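Local coordinates for protein sulfatase (Bacteroides fragilis CAG:558, PDB 6USS) that probably hydrolyses aryl sulfate esters as a calcium-dependent gut bacterial sulfatase, at residues K488-Y493 with P512-I517. The protein carries 1 engineered substitution. Residues are numbered along the deposited sequence; the frame is centred on the assembly and turned at random.
Sequences KDLGNY and PWPDEI
Asp515 lays its carboxylate along helix 480-496, where Gly491 leaves room for it and Lys488 reaches round to meet it. The backbone places Asp515 CB 3.8 Å from Lys488 CA; from there chi1 of 60° sets CG between the backbone N and the carbonyl carbon, and OD1 comes to 3.7 Å from Gly491 CA. Glycine suits this place because, having no CB, it lets that oxygen lie close against its CA.

Lys488 starts out pointing away from the C-terminal segment. Its CG is anti to the backbone N, and bends at chi2 (50°) and chi3 (94°) fold the chain back, bringing both CD and NZ to 3.3 Å from Asp515 OD2. The hydrogen bond within the resulting salt bridge is weak. With CD as near OD2 as NZ is, the lysine lies alongside the oxygen and does not point its end straight at it. Arg495, about two turns after Lys488 on the same helix, forms a second salt bridge with OD2 and also hydrogen-bonds Asn492 OD1, while its cation lies against the Trp513 ring.

Deeper in, Leu490 and Pro514 make the apolar part of the contact. Their side chains meet nearly at right angles, Leu490 CG lying 3.9 Å from Pro514 CG, and both also touch Cys442 of strand 441-446. The compact proline ring suits the buried corner between helix and sheet. Pro514 sits inside a turn in which Glu516 N bonds to Trp513 O and Glu516 OE1 accepts from the backbone N of Trp513 at 2.8 Å.

The contact thus joins the chain just before its C-terminus, through Pro514 and Asp515, to the helix packed on the four-stranded antiparallel sheet, away from the calcium site. Two cations sharing one carboxylate oxygen would probably keep Asp515 ionised, with hydrophobic packing beneath this charged outer layer.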
ATOM      1  N   LYS A 488     -17.027 -20.553  35.132  1.00 23.80           N
ATOM      2  CA  LYS A 488     -17.412 -21.410  34.020  1.00 24.94           C
ATOM      3  C   LYS A 488     -17.604 -20.592  32.749  1.00 24.64           C
ATOM      4  O   LYS A 488     -17.204 -21.016  31.658  1.00 24.95           O
ATOM      5  CB  LYS A 488     -18.686 -22.175  34.396  1.00 25.00           C
ATOM      6  CG  LYS A 488     -19.165 -23.224  33.388  1.00 31.33           C
ATOM      7  CD  LYS A 488     -18.043 -24.188  32.963  1.00 46.12           C
ATOM      8  CE  LYS A 488     -17.969 -25.494  33.781  1.00 47.07           C
ATOM      9  NZ  LYS A 488     -17.333 -26.602  32.988  1.00 42.73           N
ATOM     10  N   ASP A 489     -18.216 -19.411  32.879  1.00 25.78           N
ATOM     11  CA  ASP A 489     -18.362 -18.495  31.753  1.00 21.60           C
ATOM     12  C   ASP A 489     -17.007 -18.265  31.082  1.00 28.95           C
ATOM     13  O   ASP A 489     -16.847 -18.483  29.873  1.00 22.33           O
ATOM     14  CB  ASP A 489     -18.988 -17.178  32.255  1.00 22.89           C
ATOM     15  CG  ASP A 489     -19.394 -16.224  31.126  1.00 28.22           C
ATOM     16  OD1 ASP A 489     -18.965 -16.430  29.980  1.00 32.82           O
ATOM     17  OD2 ASP A 489     -20.139 -15.249  31.383  1.00 31.04           O
ATOM     18  N   LEU A 490     -16.004 -17.874  31.879  1.00 25.84           N
ATOM     19  CA  LEU A 490     -14.665 -17.603  31.362  1.00 21.00           C
ATOM     20  C   LEU A 490     -14.049 -18.857  30.748  1.00 19.95           C
ATOM     21  O   LEU A 490     -13.610 -18.850  29.592  1.00 20.51           O
ATOM     22  CB  LEU A 490     -13.792 -17.057  32.499  1.00 20.31           C
ATOM     23  CG  LEU A 490     -12.437 -16.372  32.284  1.00 24.04           C
ATOM     24  CD1 LEU A 490     -12.446 -15.466  31.055  1.00 21.89           C
ATOM     25  CD2 LEU A 490     -12.011 -15.579  33.535  1.00 16.70           C
ATOM     26  N   GLY A 491     -14.025 -19.952  31.509  1.00 19.60           N
ATOM     27  CA  GLY A 491     -13.379 -21.162  31.029  1.00 25.43           C
ATOM     28  C   GLY A 491     -13.943 -21.639  29.707  1.00 23.90           C
ATOM     29  O   GLY A 491     -13.192 -21.975  28.782  1.00 23.10           O
ATOM     30  N   ASN A 492     -15.273 -21.653  29.591  1.00 19.61           N
ATOM     31  CA  ASN A 492     -15.894 -22.100  28.351  1.00 18.45           C
ATOM     32  C   ASN A 492     -15.454 -21.237  27.183  1.00 18.08           C
ATOM     33  O   ASN A 492     -15.076 -21.755  26.127  1.00 21.68           O
ATOM     34  CB  ASN A 492     -17.409 -22.073  28.484  1.00 22.63           C
ATOM     35  CG  ASN A 492     -17.935 -23.233  29.282  1.00 23.19           C
ATOM     36  OD1 ASN A 492     -17.293 -24.285  29.379  1.00 27.05           O
ATOM     37  ND2 ASN A 492     -19.105 -23.048  29.877  1.00 27.07           N
ATOM     38  N   TYR A 493     -15.478 -19.914  27.368  1.00 19.05           N
ATOM     39  CA  TYR A 493     -15.117 -18.991  26.299  1.00 19.71           C
ATOM     40  C   TYR A 493     -13.656 -19.152  25.884  1.00 21.19           C
ATOM     41  O   TYR A 493     -13.345 -19.211  24.685  1.00 21.31           O
ATOM     42  CB  TYR A 493     -15.396 -17.550  26.725  1.00 20.37           C
ATOM     43  CG  TYR A 493     -15.090 -16.584  25.614  1.00 21.19           C
ATOM     44  CD1 TYR A 493     -16.036 -16.301  24.638  1.00 20.48           C
ATOM     45  CD2 TYR A 493     -13.839 -16.000  25.504  1.00 18.76           C
ATOM     46  CE1 TYR A 493     -15.759 -15.438  23.602  1.00 20.07           C
ATOM     47  CE2 TYR A 493     -13.545 -15.134  24.461  1.00 23.38           C
ATOM     48  CZ  TYR A 493     -14.511 -14.858  23.514  1.00 25.92           C
ATOM     49  OH  TYR A 493     -14.231 -13.990  22.479  1.00 31.03           O
ATOM     50  N   PRO A 512      -4.413 -24.672  35.795  1.00 24.59           N
ATOM     51  CA  PRO A 512      -5.864 -24.906  35.712  1.00 23.09           C
ATOM     52  C   PRO A 512      -6.593 -23.722  35.100  1.00 27.10           C
ATOM     53  O   PRO A 512      -6.328 -22.568  35.437  1.00 23.45           O
ATOM     54  CB  PRO A 512      -6.290 -25.095  37.176  1.00 28.22           C
ATOM     55  CG  PRO A 512      -5.033 -25.424  37.918  1.00 32.67           C
ATOM     56  CD  PRO A 512      -3.894 -24.795  37.170  1.00 27.01           C
ATOM     57  N   TRP A 513      -7.535 -24.017  34.207  1.00 29.78           N
ATOM     58  CA  TRP A 513      -8.517 -23.035  33.778  1.00 22.08           C
ATOM     59  C   TRP A 513      -9.244 -22.519  35.018  1.00 27.95           C
ATOM     60  O   TRP A 513      -9.250 -23.211  36.045  1.00 29.43           O
ATOM     61  CB  TRP A 513      -9.520 -23.663  32.804  1.00 25.62           C
ATOM     62  CG  TRP A 513      -9.000 -24.020  31.457  1.00 23.14           C
ATOM     63  CD1 TRP A 513      -9.066 -25.245  30.863  1.00 22.13           C
ATOM     64  CD2 TRP A 513      -8.379 -23.141  30.505  1.00 25.94           C
ATOM     65  NE1 TRP A 513      -8.507 -25.193  29.617  1.00 23.09           N
ATOM     66  CE2 TRP A 513      -8.073 -23.917  29.367  1.00 24.55           C
ATOM     67  CE3 TRP A 513      -8.037 -21.781  30.512  1.00 20.88           C
ATOM     68  CZ2 TRP A 513      -7.442 -23.382  28.239  1.00 21.67           C
ATOM     69  CZ3 TRP A 513      -7.407 -21.248  29.398  1.00 21.90           C
ATOM     70  CH2 TRP A 513      -7.106 -22.048  28.278  1.00 23.01           C
ATOM     71  N   PRO A 514      -9.890 -21.340  34.967  1.00 28.88           N
ATOM     72  CA  PRO A 514     -10.611 -20.857  36.163  1.00 28.06           C
ATOM     73  C   PRO A 514     -11.648 -21.837  36.689  1.00 26.67           C
ATOM     74  O   PRO A 514     -11.864 -21.915  37.904  1.00 22.75           O
ATOM     75  CB  PRO A 514     -11.284 -19.559  35.680  1.00 24.33           C
ATOM     76  CG  PRO A 514     -10.710 -19.249  34.366  1.00 22.28           C
ATOM     77  CD  PRO A 514     -10.164 -20.503  33.785  1.00 27.18           C
ATOM     78  N   ASP A 515     -12.315 -22.574  35.800  1.00 31.04           N
ATOM     79  CA  ASP A 515     -13.361 -23.507  36.196  1.00 28.13           C
ATOM     80  C   ASP A 515     -12.824 -24.909  36.499  1.00 29.38           C
ATOM     81  O   ASP A 515     -13.609 -25.861  36.574  1.00 30.50           O
ATOM     82  CB  ASP A 515     -14.459 -23.567  35.122  1.00 28.23           C
ATOM     83  CG  ASP A 515     -13.940 -24.018  33.771  1.00 32.07           C
ATOM     84  OD1 ASP A 515     -12.727 -23.868  33.520  1.00 35.29           O
ATOM     85  OD2 ASP A 515     -14.739 -24.524  32.953  1.00 32.39           O
ATOM     86  N   GLU A 516     -11.506 -25.058  36.673  1.00 29.10           N
ATOM     87  CA  GLU A 516     -10.925 -26.289  37.201  1.00 27.95           C
ATOM     88  C   GLU A 516     -10.326 -26.074  38.592  1.00 29.95           C
ATOM     89  O   GLU A 516      -9.436 -26.818  39.001  1.00 35.14           O
ATOM     90  CB  GLU A 516      -9.871 -26.850  36.242  1.00 25.07           C
ATOM     91  CG  GLU A 516     -10.351 -27.189  34.823  1.00 19.47           C
ATOM     92  CD  GLU A 516      -9.182 -27.411  33.820  1.00 31.17           C
ATOM     93  OE1 GLU A 516      -8.131 -26.726  33.918  1.00 29.58           O
ATOM     94  OE2 GLU A 516      -9.314 -28.261  32.910  1.00 27.26           O
ATOM     95  N   ILE A 517     -10.802 -25.074  39.330  1.00 31.13           N
ATOM     96  CA  ILE A 517     -10.255 -24.734  40.642  1.00 32.37           C
ATOM     97  C   ILE A 517     -11.402 -24.552  41.622  1.00 32.45           C
ATOM     98  O   ILE A 517     -12.242 -23.676  41.426  1.00 30.02           O
ATOM     99  CB  ILE A 517      -9.384 -23.450  40.585  1.00 41.67           C
ATOM    100  CG1 ILE A 517      -7.956 -23.777  40.172  1.00 38.11           C
ATOM    101  CG2 ILE A 517      -9.374 -22.722  41.940  1.00 43.51           C
ATOM    102  CD1 ILE A 517      -7.107 -24.291  41.323  1.00 31.39           C
TER